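Side-chain contacts in biuret hydrolase (Pseudomonas sp., PDB 6C62), which hydrolyses 1-carboxybiuret to urea-1,3-dicarboxylate and ammonia in the atrazine degradation pathway, as a member of the amidase family: residues R98-A101 against V102-R106; G155-A159 against A160-P164; G258-G261 against G262-D266; V357-L360 against F361-W364. All blocks are in the same frame, centred on the assembly; numbering follows the deposited sequence.

The four contacts are all local, each lying where the chain passes into or out of a helix, and they follow one another in the order 1 to 4. Contact 1 starts helix 102-109 and contact 2 ends helix 152-159; their centres are about 22 Å apart, and each has a side chain about 10 Å or less from that of K74, a probable charge-relay residue. Contacts 3 and 4 occupy the far end of the large mixed sheet, with centres about 16 Å apart. There they touch, W364 CE3 lying 3.7 Å from G258 N. Contact 3 leaves strand 257-260, while contact 4 leads into its parallel neighbour, 366-370, both structural packing away from the catalytic residues.

Contact 1 (R98-A101 against V102-R106); sequences RADA and VLVQR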
loop_
_atom_site.group_PDB
_atom_site.type_symbol
_atom_site.label_atom_id
_atom_site.label_comp_id
_atom_site.label_asym_id
_atom_site.label_seq_id
_atom_site.Cartn_x
_atom_site.Cartn_y
_atom_site.Cartn_z
ATOM N N ARG A 98 13.596 -16.052 -19.382
ATOM C CA ARG A 98 13.010 -16.223 -20.714
ATOM C C ARG A 98 13.096 -14.977 -21.562
ATOM O O ARG A 98 13.016 -15.042 -22.764
ATOM C CB ARG A 98 11.565 -16.658 -20.581
ATOM C CG ARG A 98 11.472 -18.079 -19.993
ATOM C CD ARG A 98 10.047 -18.476 -19.692
ATOM N NE ARG A 98 9.202 -18.343 -20.885
ATOM C CZ ARG A 98 7.865 -18.326 -20.871
ATOM N NH1 ARG A 98 7.208 -18.414 -19.707
ATOM N NH2 ARG A 98 7.186 -18.197 -22.022
ATOM N N ALA A 99 13.288 -13.826 -20.948
ATOM C CA ALA A 99 13.349 -12.561 -21.681
ATOM C C ALA A 99 14.262 -11.605 -20.929
ATOM O O ALA A 99 14.441 -11.767 -19.751
ATOM C CB ALA A 99 11.920 -11.975 -21.774
ATOM N N ASP A 100 14.811 -10.635 -21.629
ATOM C CA ASP A 100 15.517 -9.495 -21.025
ATOM C C ASP A 100 14.570 -8.659 -20.178
ATOM O O ASP A 100 13.371 -8.556 -20.503
ATOM C CB ASP A 100 16.016 -8.554 -22.138
ATOM C CG ASP A 100 17.173 -9.152 -22.971
ATOM O OD1 ASP A 100 17.969 -10.021 -22.456
ATOM O OD2 ASP A 100 17.330 -8.678 -24.128
ATOM N N ALA A 101 15.104 -8.060 -19.124
ATOM C CA ALA A 101 14.394 -6.997 -18.407
ATOM C C ALA A 101 13.948 -5.956 -19.398
ATOM O O ALA A 101 14.627 -5.675 -20.374
ATOM C CB ALA A 101 15.346 -6.325 -17.438
ATOM N N VAL A 102 12.828 -5.336 -19.116
ATOM C CA VAL A 102 12.356 -4.253 -19.989
ATOM C C VAL A 102 13.400 -3.169 -20.237
ATOM O O VAL A 102 13.532 -2.711 -21.359
ATOM C CB VAL A 102 11.022 -3.656 -19.416
ATOM C CG1 VAL A 102 10.618 -2.413 -20.133
ATOM C CG2 VAL A 102 9.921 -4.722 -19.540
ATOM N N LEU A 103 14.142 -2.728 -19.206
ATOM C CA LEU A 103 15.126 -1.712 -19.464
ATOM C C LEU A 103 16.275 -2.151 -20.410
ATOM O O LEU A 103 16.774 -1.325 -21.234
ATOM C CB LEU A 103 15.724 -1.160 -18.168
ATOM C CG LEU A 103 14.738 -0.566 -17.185
ATOM C CD1 LEU A 103 15.484 0.124 -16.101
ATOM C CD2 LEU A 103 13.783 0.398 -17.892
ATOM N N VAL A 104 16.658 -3.426 -20.303
ATOM C CA VAL A 104 17.617 -4.026 -21.223
ATOM C C VAL A 104 17.057 -4.047 -22.647
ATOM O O VAL A 104 17.783 -3.665 -23.593
ATOM C CB VAL A 104 18.046 -5.431 -20.753
ATOM C CG1 VAL A 104 18.909 -6.123 -21.818
ATOM C CG2 VAL A 104 18.743 -5.349 -19.401
ATOM N N GLN A 105 15.786 -4.454 -22.802
ATOM C CA GLN A 105 15.103 -4.436 -24.118
ATOM C C GLN A 105 15.114 -3.038 -24.726
ATOM O O GLN A 105 15.361 -2.884 -25.908
ATOM C CB GLN A 105 13.634 -4.889 -24.042
ATOM C CG GLN A 105 13.372 -6.316 -23.502
ATOM C CD GLN A 105 11.877 -6.713 -23.232
ATOM O OE1 GLN A 105 10.892 -5.961 -23.523
ATOM N NE2 GLN A 105 11.722 -7.894 -22.577
ATOM N N ARG A 106 14.864 -2.013 -23.911
ATOM C CA ARG A 106 14.870 -0.620 -24.413
ATOM C C ARG A 106 16.271 -0.128 -24.821
ATOM O O ARG A 106 16.409 0.574 -25.839
ATOM C CB ARG A 106 14.147 0.283 -23.423
ATOM C CG ARG A 106 12.669 -0.046 -23.433
ATOM C CD ARG A 106 11.851 0.806 -22.527
ATOM N NE ARG A 106 10.475 0.328 -22.424
ATOM C CZ ARG A 106 9.565 0.941 -21.662
ATOM N NH1 ARG A 106 9.879 2.008 -20.941
ATOM N NH2 ARG A 106 8.326 0.469 -21.581
#
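A101 O receives the backbone N of Q105 at 3.0 Å as the extended residues 99-101 turn into helix 102-109, with A101 itself at the N-cap position. The bond is nearly straight, 168° at the hydrogen, and closes the first helical turn.

One residue earlier, D100 O meets the carboxamide of Q105. A chi1 of -59° sets Q105 CG beside its backbone N, 3.7 Å from D100 CB, and the extended chain beyond carries NE2 back to the loop, 2.7 Å from D100 O. The angle of 123° at the hydrogen makes this a weak, bent bond, and since it belongs to one of two modelled conformers of Q105 it remains doubtful.

V104 forms the apolar side of the contact. Its CG1, anti to the backbone N, stands 3.7 Å from D100 CG, the two side chains crossing at about a right angle, while CG2 points to the methyl of A101 at 4.0 Å. V104 also packs on Y71 and V73 of strand 70-74.

The carboxylate of D100 has a methyl group of V104 beside it, and its polar partners lie elsewhere: OD1 forms a salt bridge with R45 and accepts the backbone N of E80. Its burial is thus paid for by a charge and an amide from other parts of the fold, which probably favours the ionised form. A101 O is used by the helix backbone, D100 O at most by the weak bond from Q105.

Contact 2 (G155-A159 against A160-P164); sequences GAAIA and AGQVP
Q162 folds back over the last turn of helix 152-159, and its side chain can be followed along A157. CB lies 3.4 Å from A157 O, the same oxygen that accepts the backbone N of Q162 at 2.9 Å and, weakly, that of V163. CG, anti to the carbonyl carbon (chi1 -64°), still passes 4.0 Å from A157 O, and the extended chain then carries the amide alongside A157. At the tip OE1 rests 3.4 Å from A157 CA and close to A157 CB, and this buried oxygen has no hydrogen-bond partner in the model; NE2 is held by T31 and D32.

The backbone ends the helix in a Schellman motif. G161 takes a positive phi (71°), with Q162 N bonded back to A157 O, five residues earlier. G161 N reaches I158 O at 3.0 Å from well above the carbonyl plane. Beyond the turn V163 comes back beside the helix: its CG2 packs on A157 CB at 3.9 Å, and V163 O lies 3.4 Å from I158 CA in a CA-H...O contact.

The chain then enters strand 165-170 of the central sheet. Helix 17-35 lies against this end of the helix, with I35 on A156 and I28 on Q162, while P164 packs on T3 and I6 of helix 3-11 and I158 on V184.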
loop_
_atom_site.group_PDB
_atom_site.type_symbol
_atom_site.label_atom_id
_atom_site.label_comp_id
_atom_site.label_asym_id
_atom_site.label_seq_id
_atom_site.Cartn_x
_atom_site.Cartn_y
_atom_site.Cartn_z
ATOM N N GLY A 155 29.297 0.719 -10.676
ATOM C CA GLY A 155 30.205 1.865 -10.536
ATOM C C GLY A 155 31.646 1.533 -10.968
ATOM O O GLY A 155 32.293 2.320 -11.650
ATOM N N ALA A 156 32.137 0.380 -10.557
ATOM C CA ALA A 156 33.531 -0.002 -10.844
ATOM C C ALA A 156 33.762 -0.223 -12.309
ATOM O O ALA A 156 34.794 0.173 -12.811
ATOM C CB ALA A 156 33.947 -1.232 -10.067
ATOM N N ALA A 157 32.816 -0.837 -13.002
ATOM C CA ALA A 157 33.017 -1.067 -14.439
ATOM C C ALA A 157 33.219 0.232 -15.191
ATOM O O ALA A 157 34.008 0.250 -16.172
ATOM C CB ALA A 157 31.870 -1.856 -15.065
ATOM N N ILE A 158 32.545 1.301 -14.764
ATOM C CA ILE A 158 32.687 2.581 -15.442
ATOM C C ILE A 158 34.021 3.246 -15.052
ATOM O O ILE A 158 34.751 3.669 -15.937
ATOM C CB ILE A 158 31.532 3.531 -15.170
ATOM C CG1 ILE A 158 30.240 2.863 -15.704
ATOM C CG2 ILE A 158 31.771 4.878 -15.820
ATOM C CD1 ILE A 158 29.080 3.468 -15.113
ATOM N N ALA A 159 34.397 3.207 -13.771
ATOM C CA ALA A 159 35.598 3.881 -13.332
ATOM C C ALA A 159 36.854 3.154 -13.858
ATOM O O ALA A 159 37.851 3.770 -14.063
ATOM C CB ALA A 159 35.653 3.988 -11.853
ATOM N N ALA A 160 36.773 1.872 -14.102
ATOM C CA ALA A 160 37.879 1.099 -14.673
ATOM C C ALA A 160 37.953 1.228 -16.188
ATOM O O ALA A 160 38.828 0.594 -16.771
ATOM C CB ALA A 160 37.701 -0.378 -14.318
ATOM N N GLY A 161 37.064 1.985 -16.844
ATOM C CA GLY A 161 37.043 2.089 -18.296
ATOM C C GLY A 161 36.556 0.847 -19.045
ATOM O O GLY A 161 36.787 0.731 -20.232
ATOM N N GLN A 162 35.863 -0.092 -18.372
ATOM C CA GLN A 162 35.391 -1.327 -19.043
ATOM C C GLN A 162 34.170 -1.033 -19.930
ATOM O O GLN A 162 34.092 -1.539 -21.035
ATOM C CB GLN A 162 35.065 -2.436 -18.042
ATOM C CG GLN A 162 36.281 -2.931 -17.226
ATOM C CD GLN A 162 35.903 -3.723 -15.976
ATOM O OE1 GLN A 162 34.732 -3.790 -15.632
ATOM N NE2 GLN A 162 36.876 -4.348 -15.315
ATOM N N VAL A 163 33.216 -0.276 -19.407
ATOM C CA VAL A 163 32.084 0.199 -20.177
ATOM C C VAL A 163 31.785 1.639 -19.841
ATOM O O VAL A 163 32.117 2.097 -18.769
ATOM C CB VAL A 163 30.782 -0.662 -19.944
ATOM C CG1 VAL A 163 30.979 -2.046 -20.488
ATOM C CG2 VAL A 163 30.428 -0.760 -18.480
ATOM N N PRO A 164 31.181 2.377 -20.779
ATOM C CA PRO A 164 30.806 3.758 -20.568
ATOM C C PRO A 164 29.433 3.968 -19.835
ATOM O O PRO A 164 29.175 5.052 -19.384
ATOM C CB PRO A 164 30.721 4.320 -21.986
ATOM C CG PRO A 164 30.276 3.155 -22.822
ATOM C CD PRO A 164 31.004 1.974 -22.200
#

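Contact 3 (G258-G261 against G262-D266); sequences GVLG and GWFRD
A strand-to-helix turn through two glycines joins L260 of strand 257-260 to F264 in the short helix 263-266. The two side chains lie side by side and point the same way. L260 CD1 sits over the centre of the F264 ring, 3.7 Å from the centroid and 11° off the normal, a CH-pi contact made square to the face. Both residues keep CG beside the backbone N (F264 chi1 -65°), and their CB atoms also meet, at 3.8 Å. On the opposite face W263 CD1 stands 3.7 Å above the ring plane, leaving the phenyl sandwiched between a methyl and an indole edge.

G261 O lies at the edge of the same ring and receives F264 N at 3.1 Å from well above its carbonyl plane. At the N-cap, G262 has a positive phi (53°), and its O takes the N-H of both R265 and D266.

Strand 257-260 runs beside the parallel strands 366-370 and 288-289. L260 packs on L367 and A369 of the former, and A369 also touches F264. Helix 294-312 meets W263 and F264 through A294, while W263 NE1 is bonded to L399 O.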
loop_
_atom_site.group_PDB
_atom_site.type_symbol
_atom_site.label_atom_id
_atom_site.label_comp_id
_atom_site.label_asym_id
_atom_site.label_seq_id
_atom_site.Cartn_x
_atom_site.Cartn_y
_atom_site.Cartn_z
ATOM N N GLY A 258 19.191 25.444 -3.418
ATOM C CA GLY A 258 19.601 25.492 -2.041
ATOM C C GLY A 258 20.502 24.369 -1.597
ATOM O O GLY A 258 20.624 23.337 -2.270
ATOM N N VAL A 259 21.134 24.584 -0.450
ATOM C CA VAL A 259 22.031 23.628 0.169
ATOM C C VAL A 259 21.379 23.065 1.426
ATOM O O VAL A 259 20.953 23.841 2.297
ATOM C CB VAL A 259 23.359 24.311 0.589
ATOM C CG1 VAL A 259 24.318 23.336 1.206
ATOM C CG2 VAL A 259 24.031 24.953 -0.579
ATOM N N LEU A 260 21.289 21.731 1.542
ATOM C CA LEU A 260 20.624 21.121 2.694
ATOM C C LEU A 260 21.494 21.234 3.921
ATOM O O LEU A 260 22.675 21.040 3.828
ATOM C CB LEU A 260 20.250 19.658 2.458
ATOM C CG LEU A 260 19.212 19.408 1.367
ATOM C CD1 LEU A 260 18.893 17.932 1.293
ATOM C CD2 LEU A 260 17.943 20.202 1.662
ATOM N N GLY A 261 20.907 21.577 5.060
ATOM C CA GLY A 261 21.621 21.632 6.306
ATOM C C GLY A 261 21.154 20.554 7.242
ATOM O O GLY A 261 20.593 19.527 6.803
ATOM N N GLY A 262 21.345 20.815 8.528
ATOM C CA GLY A 262 20.962 19.911 9.618
ATOM C C GLY A 262 21.511 18.505 9.442
ATOM O O GLY A 262 22.726 18.344 9.425
ATOM N N TRP A 263 20.623 17.519 9.272
ATOM C CA TRP A 263 21.010 16.109 9.081
ATOM C C TRP A 263 22.107 15.957 8.015
ATOM O O TRP A 263 23.055 15.189 8.184
ATOM C CB TRP A 263 19.776 15.296 8.631
ATOM C CG TRP A 263 20.060 13.889 8.245
ATOM C CD1 TRP A 263 20.235 13.413 6.981
ATOM C CD2 TRP A 263 20.184 12.772 9.113
ATOM N NE1 TRP A 263 20.480 12.057 7.015
ATOM C CE2 TRP A 263 20.456 11.645 8.315
ATOM C CE3 TRP A 263 20.108 12.616 10.483
ATOM C CZ2 TRP A 263 20.647 10.365 8.863
ATOM C CZ3 TRP A 263 20.275 11.345 11.021
ATOM C CH2 TRP A 263 20.574 10.245 10.217
ATOM N N PHE A 264 21.960 16.698 6.929
ATOM C CA PHE A 264 22.847 16.601 5.787
ATOM C C PHE A 264 24.211 17.322 5.963
ATOM O O PHE A 264 25.140 17.126 5.132
ATOM C CB PHE A 264 22.140 17.086 4.546
ATOM C CG PHE A 264 20.980 16.237 4.158
ATOM C CD1 PHE A 264 21.172 15.108 3.354
ATOM C CD2 PHE A 264 19.704 16.505 4.636
ATOM C CE1 PHE A 264 20.086 14.319 3.014
ATOM C CE2 PHE A 264 18.620 15.703 4.298
ATOM C CZ PHE A 264 18.830 14.627 3.481
ATOM N N ARG A 265 24.332 18.106 7.029
ATOM C CA ARG A 265 25.641 18.627 7.471
ATOM C C ARG A 265 26.246 17.824 8.608
ATOM O O ARG A 265 27.466 17.476 8.582
ATOM C CB ARG A 265 25.488 20.076 7.888
ATOM C CG ARG A 265 26.846 20.717 8.134
ATOM C CD ARG A 265 26.724 22.221 8.200
ATOM N NE ARG A 265 27.985 22.844 8.629
ATOM C CZ ARG A 265 29.047 23.017 7.833
ATOM N NH1 ARG A 265 29.059 22.609 6.541
ATOM N NH2 ARG A 265 30.110 23.643 8.325
ATOM N N ASP A 266 25.420 17.514 9.603
ATOM C CA ASP A 266 25.819 16.717 10.773
ATOM C C ASP A 266 26.371 15.330 10.397
ATOM O O ASP A 266 27.224 14.798 11.123
ATOM C CB ASP A 266 24.620 16.424 11.672
ATOM C CG ASP A 266 23.989 17.686 12.316
ATOM O OD1 ASP A 266 24.556 18.809 12.214
ATOM O OD2 ASP A 266 22.828 17.531 12.841
#

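Contact 4 (V357-L360 against F361-W364); sequences VNAL and FRDW
F361 N bonds to V357 O at 3.1 Å, an i to i+4 link back into helix 340-360. Two three-residue steps follow, R362 N to A359 O and D363 N to L360 O, both 3.1 Å; the second closes a type I turn, and in both the donor stands well above the carbonyl plane.

The R362 side chain doubles back over this end of the helix. A bend at chi3 (-89°) lays one face of its guanidinium over A359 CA, 3.6 Å below the plane and toward the rim, and brings NH1 to 3.5 Å from A359 CB.

F361 CD2 and CE2 lie beside V357 CG1, each 4.1 Å away, in side chains that point the same way. L360 CD1 approaches W364 CD1 at 3.9 Å, and L360 O lies 3.4 Å from that same indole carbon, at the ring edge. L360 and F361 both rest on L367 of strand 366-370, W364 makes a cation-pi contact with R256, and N358 ND2 bonds to the backbone of another chain.

The arrangement is a helix C-terminus that tightens into a beta turn before the chain enters strand 366-370, the parallel neighbour of strand 257-260 in the large mixed sheet.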
loop_
_atom_site.group_PDB
_atom_site.type_symbol
_atom_site.label_atom_id
_atom_site.label_comp_id
_atom_site.label_asym_id
_atom_site.label_seq_id
_atom_site.Cartn_x
_atom_site.Cartn_y
_atom_site.Cartn_z
ATOM N N VAL A 357 7.651 16.859 1.792
ATOM C CA VAL A 357 8.644 16.966 0.751
ATOM C C VAL A 357 8.099 17.684 -0.502
ATOM O O VAL A 357 8.786 18.568 -1.064
ATOM C CB VAL A 357 9.306 15.589 0.429
ATOM C CG1 VAL A 357 10.217 15.688 -0.776
ATOM C CG2 VAL A 357 10.106 15.122 1.641
ATOM N N ASN A 358 6.928 17.302 -0.984
ATOM C CA ASN A 358 6.303 18.024 -2.116
ATOM C C ASN A 358 6.082 19.523 -1.799
ATOM O O ASN A 358 6.247 20.370 -2.678
ATOM C CB ASN A 358 4.995 17.341 -2.568
ATOM C CG ASN A 358 5.266 16.025 -3.315
ATOM O OD1 ASN A 358 6.209 15.925 -4.092
ATOM N ND2 ASN A 358 4.405 15.039 -3.126
ATOM N N ALA A 359 5.752 19.835 -0.560
ATOM C CA ALA A 359 5.589 21.223 -0.135
ATOM C C ALA A 359 6.911 21.985 -0.127
ATOM O O ALA A 359 6.967 23.134 -0.583
ATOM C CB ALA A 359 4.877 21.336 1.224
ATOM N N LEU A 360 7.980 21.348 0.341
ATOM C CA LEU A 360 9.328 21.908 0.320
ATOM C C LEU A 360 9.715 22.297 -1.104
ATOM O O LEU A 360 10.260 23.386 -1.315
ATOM C CB LEU A 360 10.377 20.888 0.786
ATOM C CG LEU A 360 11.824 21.437 0.757
ATOM C CD1 LEU A 360 11.963 22.582 1.703
ATOM C CD2 LEU A 360 12.776 20.360 1.202
ATOM N N PHE A 361 9.436 21.419 -2.077
ATOM C CA PHE A 361 9.749 21.723 -3.468
ATOM C C PHE A 361 8.848 22.726 -4.196
ATOM O O PHE A 361 9.095 23.038 -5.343
ATOM C CB PHE A 361 9.898 20.454 -4.290
ATOM C CG PHE A 361 11.209 19.796 -4.109
ATOM C CD1 PHE A 361 12.351 20.340 -4.685
ATOM C CD2 PHE A 361 11.327 18.633 -3.375
ATOM C CE1 PHE A 361 13.600 19.723 -4.540
ATOM C CE2 PHE A 361 12.582 18.036 -3.230
ATOM C CZ PHE A 361 13.723 18.593 -3.800
ATOM N N ARG A 362 7.809 23.229 -3.543
ATOM C CA ARG A 362 7.122 24.412 -4.039
ATOM C C ARG A 362 7.981 25.675 -3.912
ATOM O O ARG A 362 7.696 26.652 -4.548
ATOM C CB ARG A 362 5.725 24.547 -3.367
ATOM C CG ARG A 362 4.811 23.434 -3.873
ATOM C CD ARG A 362 3.338 23.707 -3.681
ATOM N NE ARG A 362 2.853 23.235 -2.378
ATOM C CZ ARG A 362 2.493 21.961 -2.085
ATOM N NH1 ARG A 362 2.074 21.672 -0.854
ATOM N NH2 ARG A 362 2.591 20.961 -2.987
ATOM N N ASP A 363 9.009 25.671 -3.085
ATOM C CA ASP A 363 9.869 26.821 -2.856
ATOM C C ASP A 363 11.267 26.646 -3.486
ATOM O O ASP A 363 12.038 27.583 -3.477
ATOM C CB ASP A 363 10.018 27.066 -1.358
ATOM C CG ASP A 363 8.623 27.239 -0.620
ATOM O OD1 ASP A 363 7.637 27.711 -1.215
ATOM O OD2 ASP A 363 8.491 26.865 0.554
ATOM N N TRP A 364 11.605 25.454 -4.016
ATOM C CA TRP A 364 12.977 25.161 -4.440
ATOM C C TRP A 364 12.907 24.342 -5.707
ATOM O O TRP A 364 11.977 23.517 -5.849
ATOM C CB TRP A 364 13.754 24.423 -3.352
ATOM C CG TRP A 364 13.903 25.222 -2.142
ATOM C CD1 TRP A 364 13.139 25.163 -1.009
ATOM C CD2 TRP A 364 14.828 26.291 -1.931
ATOM N NE1 TRP A 364 13.553 26.124 -0.089
ATOM C CE2 TRP A 364 14.583 26.822 -0.643
ATOM C CE3 TRP A 364 15.870 26.845 -2.709
ATOM C CZ2 TRP A 364 15.339 27.875 -0.106
ATOM C CZ3 TRP A 364 16.629 27.878 -2.181
ATOM C CH2 TRP A 364 16.357 28.395 -0.911
#